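Local coordinates for protein probable transcriptional regulator (Pseudomonas aeruginosa, PDB 2ESN) that probably regulates transcription as a LysR-type factor, binding DNA through an N-terminal winged helix-turn-helix and probably sensing a small effector through its C-terminal domain, at residues 16-21 with 55-60; 239-244 with 258-263; 251-256 with 276-281. All coordinates share one frame; numbering follows the deposited sequence.

In the fold
From the N terminus, interaction 1 comes first: it closes a mostly helical loop of 33 residues by laying the two-stranded wing against helix 15-24, within the DNA-binding domain. The chain then runs along helix 68-87 into the probable effector-binding domain, where the other two contacts lie, with centres more than 60 Å from that of interaction 1. There helix 236-244, strand 249-253, helix 254-264 and strand 278-285 follow in order, and interactions 2 and 3 cross, their segments alternating along the chain. Interaction 2 closes a loop of 13 residues and joins the two helices; interaction 3 closes one of 19 and ties the strand-to-helix junction at 253-254 to strand 278-285. Their centres are about 15 Å apart.

Interaction 1 of 3, residues 16-21 with 55-60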
loop_
_atom_site.group_PDB
_atom_site.type_symbol
_atom_site.label_atom_id
_atom_site.label_comp_id
_atom_site.label_asym_id
_atom_site.label_seq_id
_atom_site.Cartn_x
_atom_site.Cartn_y
_atom_site.Cartn_z
ATOM N N LEU C 16 11.550 18.022 -30.073
ATOM C CA LEU C 16 10.728 19.246 -29.864
ATOM C C LEU C 16 10.368 19.893 -31.170
ATOM O O LEU C 16 9.398 20.656 -31.191
ATOM C CB LEU C 16 11.441 20.352 -29.081
ATOM C CG LEU C 16 11.910 19.858 -27.731
ATOM C CD1 LEU C 16 12.890 20.868 -27.271
ATOM C CD2 LEU C 16 10.659 19.813 -26.871
ATOM N N VAL C 17 11.213 19.694 -32.212
ATOM C CA VAL C 17 10.969 20.271 -33.558
ATOM C C VAL C 17 9.861 19.454 -34.197
ATOM O O VAL C 17 8.864 19.989 -34.708
ATOM C CB VAL C 17 12.304 20.269 -34.432
ATOM C CG1 VAL C 17 12.027 20.632 -35.833
ATOM C CG2 VAL C 17 13.325 21.245 -33.864
ATOM N N PHE C 18 9.996 18.130 -34.120
ATOM C CA PHE C 18 8.934 17.231 -34.509
ATOM C C PHE C 18 7.584 17.628 -33.872
ATOM O O PHE C 18 6.581 17.711 -34.562
ATOM C CB PHE C 18 9.214 15.777 -34.146
ATOM C CG PHE C 18 8.151 14.823 -34.647
ATOM C CD1 PHE C 18 7.118 14.417 -33.841
ATOM C CD2 PHE C 18 8.158 14.368 -35.976
ATOM C CE1 PHE C 18 6.095 13.524 -34.334
ATOM C CE2 PHE C 18 7.144 13.462 -36.460
ATOM C CZ PHE C 18 6.132 13.058 -35.614
ATOM N N ASP C 19 7.563 17.761 -32.551
ATOM C CA ASP C 19 6.332 18.036 -31.839
ATOM C C ASP C 19 5.698 19.431 -32.233
ATOM O O ASP C 19 4.495 19.517 -32.468
ATOM C CB ASP C 19 6.612 17.995 -30.349
ATOM C CG ASP C 19 5.335 18.233 -29.496
ATOM O OD1 ASP C 19 5.180 19.336 -28.941
ATOM O OD2 ASP C 19 4.523 17.305 -29.373
ATOM N N ALA C 20 6.518 20.480 -32.270
ATOM C CA ALA C 20 6.094 21.808 -32.702
ATOM C C ALA C 20 5.537 21.813 -34.144
ATOM O O ALA C 20 4.490 22.445 -34.426
ATOM C CB ALA C 20 7.213 22.720 -32.585
ATOM N N LEU C 21 6.199 21.083 -35.052
ATOM C CA LEU C 21 5.784 21.039 -36.436
ATOM C C LEU C 21 4.487 20.236 -36.532
ATOM O O LEU C 21 3.640 20.542 -37.375
ATOM C CB LEU C 21 6.854 20.390 -37.375
ATOM C CG LEU C 21 7.090 20.896 -38.820
ATOM C CD1 LEU C 21 7.726 19.895 -39.865
ATOM C CD2 LEU C 21 5.953 21.806 -39.423
ATOM N N GLU C 55 10.490 11.275 -44.496
ATOM C CA GLU C 55 10.082 12.629 -44.808
ATOM C C GLU C 55 9.352 13.264 -43.662
ATOM O O GLU C 55 9.508 14.464 -43.453
ATOM C CB GLU C 55 9.111 12.655 -46.018
ATOM C CG GLU C 55 9.736 12.356 -47.333
ATOM C CD GLU C 55 11.025 13.145 -47.596
ATOM O OE1 GLU C 55 11.892 12.556 -48.282
ATOM O OE2 GLU C 55 11.185 14.336 -47.160
ATOM N N LEU C 56 8.485 12.495 -43.016
ATOM C CA LEU C 56 7.779 12.925 -41.772
ATOM C C LEU C 56 6.640 13.903 -42.093
ATOM O O LEU C 56 5.493 13.713 -41.635
ATOM C CB LEU C 56 8.753 13.615 -40.772
ATOM C CG LEU C 56 9.919 12.738 -40.327
ATOM C CD1 LEU C 56 10.773 13.483 -39.373
ATOM C CD2 LEU C 56 9.335 11.497 -39.625
ATOM N N PHE C 57 6.986 14.947 -42.864
ATOM C CA PHE C 57 6.004 15.927 -43.350
ATOM C C PHE C 57 6.280 16.254 -44.817
ATOM O O PHE C 57 7.399 16.553 -45.167
ATOM C CB PHE C 57 6.073 17.237 -42.560
ATOM C CG PHE C 57 5.895 17.073 -41.059
ATOM C CD1 PHE C 57 6.964 16.729 -40.268
ATOM C CD2 PHE C 57 4.639 17.233 -40.465
ATOM C CE1 PHE C 57 6.819 16.581 -38.868
ATOM C CE2 PHE C 57 4.461 17.085 -39.071
ATOM C CZ PHE C 57 5.554 16.764 -38.276
ATOM N N LEU C 58 5.220 16.243 -45.643
ATOM C CA LEU C 58 5.250 16.769 -47.017
ATOM C C LEU C 58 4.671 18.218 -47.135
ATOM O O LEU C 58 3.552 18.540 -46.630
ATOM C CB LEU C 58 4.511 15.807 -47.943
ATOM C CG LEU C 58 4.861 14.306 -47.752
ATOM C CD1 LEU C 58 3.809 13.351 -48.391
ATOM C CD2 LEU C 58 6.299 13.938 -48.213
ATOM N N ARG C 59 5.411 19.076 -47.826
ATOM C CA ARG C 59 4.984 20.448 -48.014
ATOM C C ARG C 59 3.918 20.614 -49.113
ATOM O O ARG C 59 4.073 20.100 -50.210
ATOM C CB ARG C 59 6.191 21.344 -48.277
ATOM C CG ARG C 59 5.848 22.786 -48.431
ATOM C CD ARG C 59 7.125 23.576 -48.320
ATOM N NE ARG C 59 7.380 24.396 -49.496
ATOM C CZ ARG C 59 7.129 24.042 -50.758
ATOM N NH1 ARG C 59 6.659 22.833 -51.053
ATOM N NH2 ARG C 59 7.376 24.893 -51.740
ATOM N N GLN C 60 2.812 21.276 -48.768
ATOM C CA GLN C 60 1.811 21.780 -49.738
ATOM C C GLN C 60 1.632 23.263 -49.463
ATOM O O GLN C 60 0.844 23.625 -48.560
ATOM C CB GLN C 60 0.447 21.254 -49.404
ATOM C CG GLN C 60 0.100 19.875 -49.733
ATOM C CD GLN C 60 -1.307 19.640 -49.227
ATOM O OE1 GLN C 60 -2.270 20.182 -49.801
ATOM N NE2 GLN C 60 -1.446 18.892 -48.103
#
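F18 and L21 of helix 15-24 form a buried, wholly apolar contact with L56 and F57, where the chain enters strand 57-60 in the N-terminal DNA-binding domain. F57 is the wedge. Its ring enters between the two helix side chains, which stand one turn apart. L21 reaches it from the opposite direction and sets CD1 over one face, 3.6 Å from the F57 ring centroid and offset toward the rim; this CH-pi contact is tight, with L21 CD1 only 3.3 Å from F57 CD1. F18 meets the same ring obliquely, with centroids 5.6 Å apart and planes at 52°. With its CG anti to the backbone N (chi1 -176°), the F18 side chain swings from the flank of the helix toward the strand, and its CE2 also comes within 4.3 Å of L56 CD2. M64 and P66 of the neighbouring strand pack on F57 as well, while L48 of helix 38-52 and A70 and A74 of helix 68-87 also pack on F18. L56 further touches W91 of the second subunit. F57 thus fixes the first strand of the wing to helix 15-24, in the winged helix-turn-helix expected of a LysR-type regulator.

Interaction 2 of 3, residues 239-244 with 258-263; sequences ALFLAG and RALAEA
Helices 236-244 and 254-264 run in roughly the same direction through this contact, the axes of the segments 239-244 and 258-263 crossing at -40° with a closest approach of 9.8 Å. Both belong to the probable effector-binding domain, whose periplasmic-binding-protein-like alpha/beta fold packs helices beside a mixed sheet; the two are joined through strand 249-253. L260 carries the contact. Its CD1 methyl is placed against both L240 and F241, lying 3.9 Å from L240 CB and 3.7 Å from F241 CE1. The CB of L240 is directed at the other helix, and its side chain passes L260 at a slant, whereas that of F241 crosses it at about a right angle. F241 leaves the side of its helix with CG anti to the carbonyl carbon (chi1 -74°), and the ring thereby spans from L260 to A263, one turn further along. The second helix is kinked in this region: the amides of E262 and A263 lack bonds to the preceding turn. L240 also packs on A256 and A257, and on L250 of strand 249-253. F241, L260 and A263 also face the third subunit: F241 makes an edge-to-face pair with F113 of that subunit, and the packing of F241 on its L260 is reciprocal. At the far end of the F241 ring, CZ lies 4.0 Å from A263 CB and CE2 approaches A263 O to 3.5 Å.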
loop_
_atom_site.group_PDB
_atom_site.type_symbol
_atom_site.label_atom_id
_atom_site.label_comp_id
_atom_site.label_asym_id
_atom_site.label_seq_id
_atom_site.Cartn_x
_atom_site.Cartn_y
_atom_site.Cartn_z
ATOM N N ALA C 239 -22.454 18.752 12.382
ATOM C CA ALA C 239 -22.674 18.547 13.834
ATOM C C ALA C 239 -23.490 19.687 14.432
ATOM O O ALA C 239 -24.322 19.476 15.311
ATOM C CB ALA C 239 -21.330 18.469 14.564
ATOM N N LEU C 240 -23.231 20.889 13.960
ATOM C CA LEU C 240 -23.925 22.102 14.395
ATOM C C LEU C 240 -25.397 21.961 14.033
ATOM O O LEU C 240 -26.263 22.220 14.872
ATOM C CB LEU C 240 -23.263 23.350 13.748
ATOM C CG LEU C 240 -21.955 23.733 14.427
ATOM C CD1 LEU C 240 -21.067 24.571 13.525
ATOM C CD2 LEU C 240 -22.242 24.518 15.702
ATOM N N PHE C 241 -25.722 21.441 12.850
ATOM C CA PHE C 241 -27.149 21.178 12.562
ATOM C C PHE C 241 -27.752 20.063 13.414
ATOM O O PHE C 241 -28.946 20.123 13.790
ATOM C CB PHE C 241 -27.417 20.871 11.078
ATOM C CG PHE C 241 -27.333 22.099 10.204
ATOM C CD1 PHE C 241 -26.157 22.388 9.517
ATOM C CD2 PHE C 241 -28.452 22.962 10.095
ATOM C CE1 PHE C 241 -26.096 23.537 8.668
ATOM C CE2 PHE C 241 -28.416 24.113 9.304
ATOM C CZ PHE C 241 -27.231 24.408 8.576
ATOM N N LEU C 242 -26.947 19.048 13.706
ATOM C CA LEU C 242 -27.406 18.001 14.606
ATOM C C LEU C 242 -27.822 18.573 15.989
ATOM O O LEU C 242 -28.885 18.277 16.523
ATOM C CB LEU C 242 -26.282 16.951 14.760
ATOM C CG LEU C 242 -26.477 15.929 15.923
ATOM C CD1 LEU C 242 -27.739 15.038 15.653
ATOM C CD2 LEU C 242 -25.235 15.064 16.041
ATOM N N ALA C 243 -26.965 19.390 16.564
ATOM C CA ALA C 243 -27.242 20.110 17.826
ATOM C C ALA C 243 -28.498 20.991 17.863
ATOM O O ALA C 243 -29.115 21.152 18.950
ATOM C CB ALA C 243 -26.047 20.937 18.194
ATOM N N GLY C 244 -28.841 21.614 16.709
ATOM C CA GLY C 244 -30.051 22.409 16.535
ATOM C C GLY C 244 -31.334 21.597 16.412
ATOM O O GLY C 244 -32.411 22.147 16.596
ATOM N N ARG C 258 -20.788 30.369 15.500
ATOM C CA ARG C 258 -21.347 31.699 15.114
ATOM C C ARG C 258 -21.861 31.789 13.700
ATOM O O ARG C 258 -22.886 32.388 13.490
ATOM C CB ARG C 258 -20.331 32.804 15.291
ATOM C CG ARG C 258 -20.016 33.091 16.724
ATOM C CD ARG C 258 -18.969 34.208 16.827
ATOM N NE ARG C 258 -19.641 35.390 17.350
ATOM C CZ ARG C 258 -20.297 36.300 16.620
ATOM N NH1 ARG C 258 -20.893 37.315 17.239
ATOM N NH2 ARG C 258 -20.343 36.219 15.278
ATOM N N ALA C 259 -21.155 31.212 12.730
ATOM C CA ALA C 259 -21.624 31.190 11.327
ATOM C C ALA C 259 -22.928 30.398 11.111
ATOM O O ALA C 259 -23.719 30.628 10.168
ATOM C CB ALA C 259 -20.525 30.609 10.448
ATOM N N LEU C 260 -23.168 29.404 11.953
ATOM C CA LEU C 260 -24.371 28.625 11.762
ATOM C C LEU C 260 -25.467 28.883 12.804
ATOM O O LEU C 260 -26.469 28.213 12.756
ATOM C CB LEU C 260 -24.015 27.117 11.671
ATOM C CG LEU C 260 -23.356 26.681 10.348
ATOM C CD1 LEU C 260 -23.219 25.126 10.273
ATOM C CD2 LEU C 260 -24.175 27.216 9.134
ATOM N N ALA C 261 -25.266 29.809 13.742
ATOM C CA ALA C 261 -26.185 29.983 14.891
ATOM C C ALA C 261 -27.625 30.163 14.406
ATOM O O ALA C 261 -28.596 29.504 14.883
ATOM C CB ALA C 261 -25.720 31.148 15.778
ATOM N N GLU C 262 -27.784 30.994 13.397
ATOM C CA GLU C 262 -29.153 31.206 12.854
ATOM C C GLU C 262 -29.658 30.103 11.976
ATOM O O GLU C 262 -30.787 29.659 12.128
ATOM C CB GLU C 262 -29.203 32.535 12.071
ATOM C CG GLU C 262 -29.562 33.689 12.936
ATOM C CD GLU C 262 -31.058 33.673 13.296
ATOM O OE1 GLU C 262 -31.885 33.058 12.545
ATOM O OE2 GLU C 262 -31.400 34.287 14.334
ATOM N N ALA C 263 -28.843 29.712 11.014
ATOM C CA ALA C 263 -29.198 28.607 10.104
ATOM C C ALA C 263 -29.636 27.337 10.843
ATOM O O ALA C 263 -30.569 26.651 10.371
ATOM C CB ALA C 263 -28.025 28.267 9.233
#

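Interaction 3 of 3, residues 251-256 with 276-281; sequences TAPRHA and PPYVLR
Y278 has its CG between the backbone N and the carbonyl carbon (chi1 67°), which carries the ring out from strand 278-285 toward P253 at the end of strand 249-253, while chi2 of -90° sets the turn of the ring plane. There the phenol end meets the proline: Y278 OH lies 3.3 Å from P253 CB, and Y278 CZ is 3.8 Å from the same carbon. The proline approaches the ring obliquely. The CG of L280, two residues along the strand from Y278, sits in the plane of the tyrosine ring at its edge. H255 adds a looser touch, its CB standing 4.3 Å from Y278 OH. P253 occupies the N-cap position of helix 254-264, so the tyrosine abuts a strand-to-helix turn of the kind that recurs in the alpha/beta domains of the periplasmic-binding-protein fold, to which the effector-binding half of LysR regulators belongs. The contact is van der Waals, the hydroxyl oxygen lying against a proline carbon; its hydrogen bonds go to D176 OD2 and Y110 OH. D176 OD2 also accepts the backbone N-H of H255, in the first turn of the helix. One carboxylate oxygen thus links the start of the helix to the tip of the tyrosine, which would help fix the ring's position beside P253. The H255 ring, for its part, makes an edge-to-face pair with F174 of strand 168-183.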
loop_
_atom_site.group_PDB
_atom_site.type_symbol
_atom_site.label_atom_id
_atom_site.label_comp_id
_atom_site.label_asym_id
_atom_site.label_seq_id
_atom_site.Cartn_x
_atom_site.Cartn_y
_atom_site.Cartn_z
ATOM N N THR C 251 -19.478 20.765 21.697
ATOM C CA THR C 251 -18.447 21.746 22.147
ATOM C C THR C 251 -17.536 21.977 20.920
ATOM O O THR C 251 -16.838 21.048 20.491
ATOM C CB THR C 251 -17.657 21.213 23.368
ATOM O OG1 THR C 251 -18.608 20.672 24.340
ATOM C CG2 THR C 251 -16.720 22.345 23.938
ATOM N N ALA C 252 -17.624 23.178 20.332
ATOM C CA ALA C 252 -17.224 23.407 18.938
ATOM C C ALA C 252 -16.474 24.720 18.854
ATOM O O ALA C 252 -16.715 25.603 19.654
ATOM C CB ALA C 252 -18.473 23.581 18.032
ATOM N N PRO C 253 -15.643 24.870 17.819
ATOM C CA PRO C 253 -15.096 26.152 17.509
ATOM C C PRO C 253 -16.153 27.231 17.364
ATOM O O PRO C 253 -17.142 27.073 16.595
ATOM C CB PRO C 253 -14.361 25.927 16.176
ATOM C CG PRO C 253 -14.073 24.379 16.150
ATOM C CD PRO C 253 -15.224 23.792 16.888
ATOM N N ARG C 254 -15.901 28.341 18.057
ATOM C CA ARG C 254 -16.771 29.521 18.031
ATOM C C ARG C 254 -16.960 30.154 16.630
ATOM O O ARG C 254 -18.079 30.508 16.208
ATOM C CB ARG C 254 -16.329 30.534 19.090
ATOM C CG ARG C 254 -17.324 31.730 19.250
ATOM C CD ARG C 254 -16.703 32.794 20.164
ATOM N NE ARG C 254 -17.587 33.962 20.404
ATOM C CZ ARG C 254 -17.594 35.138 19.720
ATOM N NH1 ARG C 254 -18.438 36.104 20.057
ATOM N NH2 ARG C 254 -16.806 35.373 18.669
ATOM N N HIS C 255 -15.887 30.223 15.857
ATOM C CA HIS C 255 -15.988 30.774 14.530
ATOM C C HIS C 255 -17.033 30.014 13.743
ATOM O O HIS C 255 -17.793 30.627 13.035
ATOM C CB HIS C 255 -14.620 30.632 13.815
ATOM C CG HIS C 255 -14.536 31.351 12.486
ATOM N ND1 HIS C 255 -14.723 32.716 12.355
ATOM C CD2 HIS C 255 -14.224 30.895 11.248
ATOM C CE1 HIS C 255 -14.547 33.060 11.093
ATOM N NE2 HIS C 255 -14.259 31.970 10.399
ATOM N N ALA C 256 -17.070 28.668 13.847
ATOM C CA ALA C 256 -18.078 27.883 13.096
ATOM C C ALA C 256 -19.521 27.973 13.682
ATOM O O ALA C 256 -20.543 28.101 12.951
ATOM C CB ALA C 256 -17.615 26.413 12.937
ATOM N N PRO C 276 -8.180 25.515 26.741
ATOM C CA PRO C 276 -7.279 26.419 25.988
ATOM C C PRO C 276 -7.840 26.902 24.628
ATOM O O PRO C 276 -8.513 26.128 23.937
ATOM C CB PRO C 276 -6.016 25.574 25.745
ATOM C CG PRO C 276 -6.173 24.260 26.519
ATOM C CD PRO C 276 -7.504 24.288 27.237
ATOM N N PRO C 277 -7.536 28.162 24.254
ATOM C CA PRO C 277 -7.805 28.706 22.953
ATOM C C PRO C 277 -7.084 27.771 22.037
ATOM O O PRO C 277 -6.131 27.113 22.456
ATOM C CB PRO C 277 -7.085 30.072 22.962
ATOM C CG PRO C 277 -7.088 30.470 24.453
ATOM C CD PRO C 277 -6.827 29.128 25.126
ATOM N N TYR C 278 -7.574 27.638 20.819
ATOM C CA TYR C 278 -6.840 26.890 19.817
ATOM C C TYR C 278 -6.236 27.867 18.829
ATOM O O TYR C 278 -6.684 29.038 18.677
ATOM C CB TYR C 278 -7.732 25.838 19.137
ATOM C CG TYR C 278 -8.836 26.415 18.282
ATOM C CD1 TYR C 278 -10.100 26.705 18.824
ATOM C CD2 TYR C 278 -8.625 26.671 16.918
ATOM C CE1 TYR C 278 -11.138 27.225 18.007
ATOM C CE2 TYR C 278 -9.640 27.188 16.098
ATOM C CZ TYR C 278 -10.900 27.489 16.644
ATOM O OH TYR C 278 -11.890 28.020 15.822
ATOM N N VAL C 279 -5.187 27.410 18.176
ATOM C CA VAL C 279 -4.552 28.194 17.151
ATOM C C VAL C 279 -4.454 27.278 15.961
ATOM O O VAL C 279 -3.833 26.203 16.084
ATOM C CB VAL C 279 -3.141 28.708 17.605
ATOM C CG1 VAL C 279 -2.476 29.499 16.497
ATOM C CG2 VAL C 279 -3.302 29.598 18.827
ATOM N N LEU C 280 -5.109 27.656 14.852
ATOM C CA LEU C 280 -5.095 26.824 13.627
ATOM C C LEU C 280 -3.781 27.095 12.903
ATOM O O LEU C 280 -3.292 28.211 12.922
ATOM C CB LEU C 280 -6.266 27.145 12.680
ATOM C CG LEU C 280 -7.695 26.809 13.140
ATOM C CD1 LEU C 280 -8.643 27.016 11.971
ATOM C CD2 LEU C 280 -7.808 25.360 13.628
ATOM N N ARG C 281 -3.211 26.086 12.283
ATOM C CA ARG C 281 -1.919 26.282 11.673
ATOM C C ARG C 281 -1.755 25.613 10.352
ATOM O O ARG C 281 -2.537 24.770 9.923
ATOM C CB ARG C 281 -0.749 25.952 12.631
ATOM C CG ARG C 281 -0.993 24.806 13.520
ATOM C CD ARG C 281 -0.399 25.070 14.882
ATOM N NE ARG C 281 1.019 25.329 14.794
ATOM C CZ ARG C 281 1.777 25.724 15.810
ATOM N NH1 ARG C 281 1.223 25.914 17.018
ATOM N NH2 ARG C 281 3.084 25.914 15.620
#